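Local coordinates for DNA repair protein RAD7 (PDB 5ZB2), which acts in the yeast global genome repair complex, promoting nucleotide excision repair of nontranscribed DNA, and interacts with Elc1, at residues Asn328-Lys333 / Leu353-Cys358. Sequence-based numbering, arbitrary orientation.
Sequences NLNSLK and LGFVRC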
ATOM      1  N   ASN A 328     -21.632 -32.001 -21.911  1.00 38.95           N
ATOM      2  CA  ASN A 328     -21.721 -32.607 -20.586  1.00 39.04           C
ATOM      3  C   ASN A 328     -23.079 -33.281 -20.440  1.00 36.70           C
ATOM      4  O   ASN A 328     -24.106 -32.601 -20.336  1.00 36.76           O
ATOM      5  CB  ASN A 328     -21.512 -31.554 -19.497  1.00 37.91           C
ATOM      6  CG  ASN A 328     -21.493 -32.146 -18.100  1.00 39.14           C
ATOM      7  OD1 ASN A 328     -22.019 -33.236 -17.858  1.00 36.97           O
ATOM      8  ND2 ASN A 328     -20.891 -31.420 -17.166  1.00 40.68           N
ATOM      9  N   LEU A 329     -23.079 -34.616 -20.419  1.00 33.81           N
ATOM     10  CA  LEU A 329     -24.284 -35.416 -20.233  1.00 36.60           C
ATOM     11  C   LEU A 329     -24.301 -36.114 -18.878  1.00 36.50           C
ATOM     12  O   LEU A 329     -25.026 -37.100 -18.695  1.00 35.95           O
ATOM     13  CB  LEU A 329     -24.405 -36.447 -21.356  1.00 37.11           C
ATOM     14  CG  LEU A 329     -24.337 -35.896 -22.785  1.00 37.35           C
ATOM     15  CD1 LEU A 329     -24.259 -37.041 -23.776  1.00 38.41           C
ATOM     16  CD2 LEU A 329     -25.532 -34.996 -23.101  1.00 35.66           C
ATOM     17  N   ASN A 330     -23.531 -35.607 -17.922  1.00 39.32           N
ATOM     18  CA  ASN A 330     -23.325 -36.287 -16.651  1.00 39.19           C
ATOM     19  C   ASN A 330     -24.645 -36.568 -15.948  1.00 38.88           C
ATOM     20  O   ASN A 330     -25.476 -35.673 -15.772  1.00 40.71           O
ATOM     21  CB  ASN A 330     -22.426 -35.430 -15.760  1.00 41.88           C
ATOM     22  CG  ASN A 330     -22.052 -36.118 -14.463  1.00 40.94           C
ATOM     23  OD1 ASN A 330     -22.893 -36.347 -13.595  1.00 39.43           O
ATOM     24  ND2 ASN A 330     -20.774 -36.427 -14.318  1.00 43.57           N
ATOM     25  N   SER A 331     -24.828 -37.827 -15.550  1.00 39.78           N
ATOM     26  CA  SER A 331     -25.957 -38.322 -14.763  1.00 42.71           C
ATOM     27  C   SER A 331     -27.240 -38.455 -15.573  1.00 41.85           C
ATOM     28  O   SER A 331     -28.312 -38.620 -14.970  1.00 44.18           O
ATOM     29  CB  SER A 331     -26.243 -37.441 -13.542  1.00 43.67           C
ATOM     30  OG  SER A 331     -25.102 -37.316 -12.717  1.00 42.52           O
ATOM     31  N   LEU A 332     -27.184 -38.395 -16.906  1.00 40.97           N
ATOM     32  CA  LEU A 332     -28.377 -38.628 -17.723  1.00 42.18           C
ATOM     33  C   LEU A 332     -28.599 -40.134 -17.818  1.00 45.38           C
ATOM     34  O   LEU A 332     -28.200 -40.807 -18.772  1.00 43.64           O
ATOM     35  CB  LEU A 332     -28.241 -37.982 -19.096  1.00 39.35           C
ATOM     36  CG  LEU A 332     -28.140 -36.452 -19.147  1.00 40.61           C
ATOM     37  CD1 LEU A 332     -28.698 -35.933 -20.468  1.00 39.85           C
ATOM     38  CD2 LEU A 332     -28.838 -35.783 -17.974  1.00 39.94           C
ATOM     39  N   LYS A 333     -29.268 -40.663 -16.790  1.00 48.04           N
ATOM     40  CA  LYS A 333     -29.501 -42.096 -16.681  1.00 51.96           C
ATOM     41  C   LYS A 333     -30.476 -42.613 -17.730  1.00 51.27           C
ATOM     42  O   LYS A 333     -30.493 -43.819 -17.996  1.00 52.21           O
ATOM     43  CB  LYS A 333     -30.035 -42.427 -15.287  1.00 54.63           C
ATOM     44  CG  LYS A 333     -29.306 -43.565 -14.591  1.00 77.63           C
ATOM     45  CD  LYS A 333     -27.939 -43.130 -14.080  1.00 66.41           C
ATOM     46  CE  LYS A 333     -27.309 -44.201 -13.202  1.00 74.67           C
ATOM     47  NZ  LYS A 333     -25.993 -43.777 -12.654  1.00 79.82           N
ATOM     48  N   LEU A 353     -19.398 -38.058 -19.569  1.00 44.07           N
ATOM     49  CA  LEU A 353     -20.405 -39.110 -19.494  1.00 43.43           C
ATOM     50  C   LEU A 353     -20.465 -39.745 -18.111  1.00 44.80           C
ATOM     51  O   LEU A 353     -20.911 -40.889 -17.975  1.00 45.77           O
ATOM     52  CB  LEU A 353     -20.139 -40.182 -20.552  1.00 44.01           C
ATOM     53  CG  LEU A 353     -20.121 -39.700 -22.002  1.00 45.05           C
ATOM     54  CD1 LEU A 353     -19.794 -40.851 -22.933  1.00 47.83           C
ATOM     55  CD2 LEU A 353     -21.450 -39.059 -22.394  1.00 45.16           C
ATOM     56  N   GLY A 354     -20.033 -39.022 -17.083  1.00 45.36           N
ATOM     57  CA  GLY A 354     -20.051 -39.542 -15.733  1.00 48.01           C
ATOM     58  C   GLY A 354     -21.438 -39.938 -15.277  1.00 46.87           C
ATOM     59  O   GLY A 354     -22.387 -39.155 -15.387  1.00 44.26           O
ATOM     60  N   PHE A 355     -21.559 -41.158 -14.758  1.00 49.52           N
ATOM     61  CA  PHE A 355     -22.824 -41.686 -14.250  1.00 50.28           C
ATOM     62  C   PHE A 355     -23.863 -41.849 -15.358  1.00 49.44           C
ATOM     63  O   PHE A 355     -25.067 -41.817 -15.097  1.00 50.97           O
ATOM     64  CB  PHE A 355     -23.384 -40.807 -13.127  1.00 51.03           C
ATOM     65  CG  PHE A 355     -22.520 -40.771 -11.901  1.00 52.65           C
ATOM     66  CD1 PHE A 355     -22.586 -41.792 -10.964  1.00 54.61           C
ATOM     67  CD2 PHE A 355     -21.646 -39.720 -11.682  1.00 51.26           C
ATOM     68  CE1 PHE A 355     -21.790 -41.766  -9.832  1.00 52.89           C
ATOM     69  CE2 PHE A 355     -20.850 -39.687 -10.551  1.00 53.91           C
ATOM     70  CZ  PHE A 355     -20.922 -40.712  -9.626  1.00 54.24           C
ATOM     71  N   VAL A 356     -23.415 -42.030 -16.601  1.00 47.75           N
ATOM     72  CA  VAL A 356     -24.314 -42.330 -17.712  1.00 49.80           C
ATOM     73  C   VAL A 356     -24.416 -43.850 -17.801  1.00 51.32           C
ATOM     74  O   VAL A 356     -23.541 -44.520 -18.353  1.00 49.66           O
ATOM     75  CB  VAL A 356     -23.839 -41.704 -19.024  1.00 47.38           C
ATOM     76  CG1 VAL A 356     -24.818 -42.022 -20.148  1.00 47.32           C
ATOM     77  CG2 VAL A 356     -23.710 -40.197 -18.867  1.00 44.97           C
ATOM     78  N   ARG A 357     -25.513 -44.384 -17.264  1.00 55.27           N
ATOM     79  CA  ARG A 357     -25.684 -45.825 -17.100  1.00 57.24           C
ATOM     80  C   ARG A 357     -25.344 -46.599 -18.371  1.00 57.64           C
ATOM     81  O   ARG A 357     -24.595 -47.580 -18.332  1.00 56.81           O
ATOM     82  CB  ARG A 357     -27.126 -46.097 -16.665  1.00 66.15           C
ATOM     83  CG  ARG A 357     -27.566 -47.556 -16.664  1.00 73.60           C
ATOM     84  CD  ARG A 357     -29.069 -47.652 -16.429  1.00 81.89           C
ATOM     85  NE  ARG A 357     -29.812 -46.858 -17.405  1.00 75.40           N
ATOM     86  CZ  ARG A 357     -30.058 -47.240 -18.654  1.00 63.61           C
ATOM     87  NH1 ARG A 357     -29.628 -48.415 -19.095  1.00 58.57           N
ATOM     88  NH2 ARG A 357     -30.733 -46.439 -19.466  1.00 58.44           N
ATOM     89  N   CYS A 358     -25.898 -46.181 -19.511  1.00 53.94           N
ATOM     90  CA  CYS A 358     -25.840 -47.007 -20.712  1.00 55.13           C
ATOM     91  C   CYS A 358     -24.445 -47.105 -21.321  1.00 52.20           C
ATOM     92  O   CYS A 358     -24.229 -47.974 -22.170  1.00 53.95           O
ATOM     93  CB  CYS A 358     -26.817 -46.468 -21.762  1.00 51.81           C
ATOM     94  SG  CYS A 358     -26.295 -44.919 -22.515  1.00 44.79           S
TER
HETATM   95  O   HOH W   1     -27.947 -43.910 -19.413  1.00 51.76           O
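The F355 ring has the K333 ammonium at its edge, near the ring plane, while the N330 amide runs alongside it, the two planes 59° apart, with N330 OD1 4.1 Å from F355 CD2. At the R357 guanidinium, K333 O sits at the edge: NE and NH2 both reach this one oxygen side-on, NH2 at 3.0 Å. A bend at chi3 (55°) turns the guanidinium toward that carbonyl. K333 in turn lays its chain across R357 CB and sends NZ to F355 O at 3.3 Å, arriving above the carbonyl plane rather than along a lone pair. Between the backbones, S331 N donates to G354 O at 2.8 Å, nearly head-on to the carbonyl. With CG anti to the backbone N (chi1 -175°), N330 sets its amide carbon 3.2 Å from G354 O; its OD1 accepts from S331 OG, and its ND2 donates to D352 OD1, which also takes G354 N. An alanine in place of N330 would probably cost D352 one of its two donors and the S331 hydroxyl its acceptor, and take away the amide packed against the G354 carbonyl. On the side facing helix 337-341, L329 CD1 meets L353 CD2 at 3.7 Å, and both leucines touch F340. Each segment makes a type II turn just after its short parallel strand, and their stacking at matching positions is characteristic of successive turns of a leucine-rich-repeat solenoid.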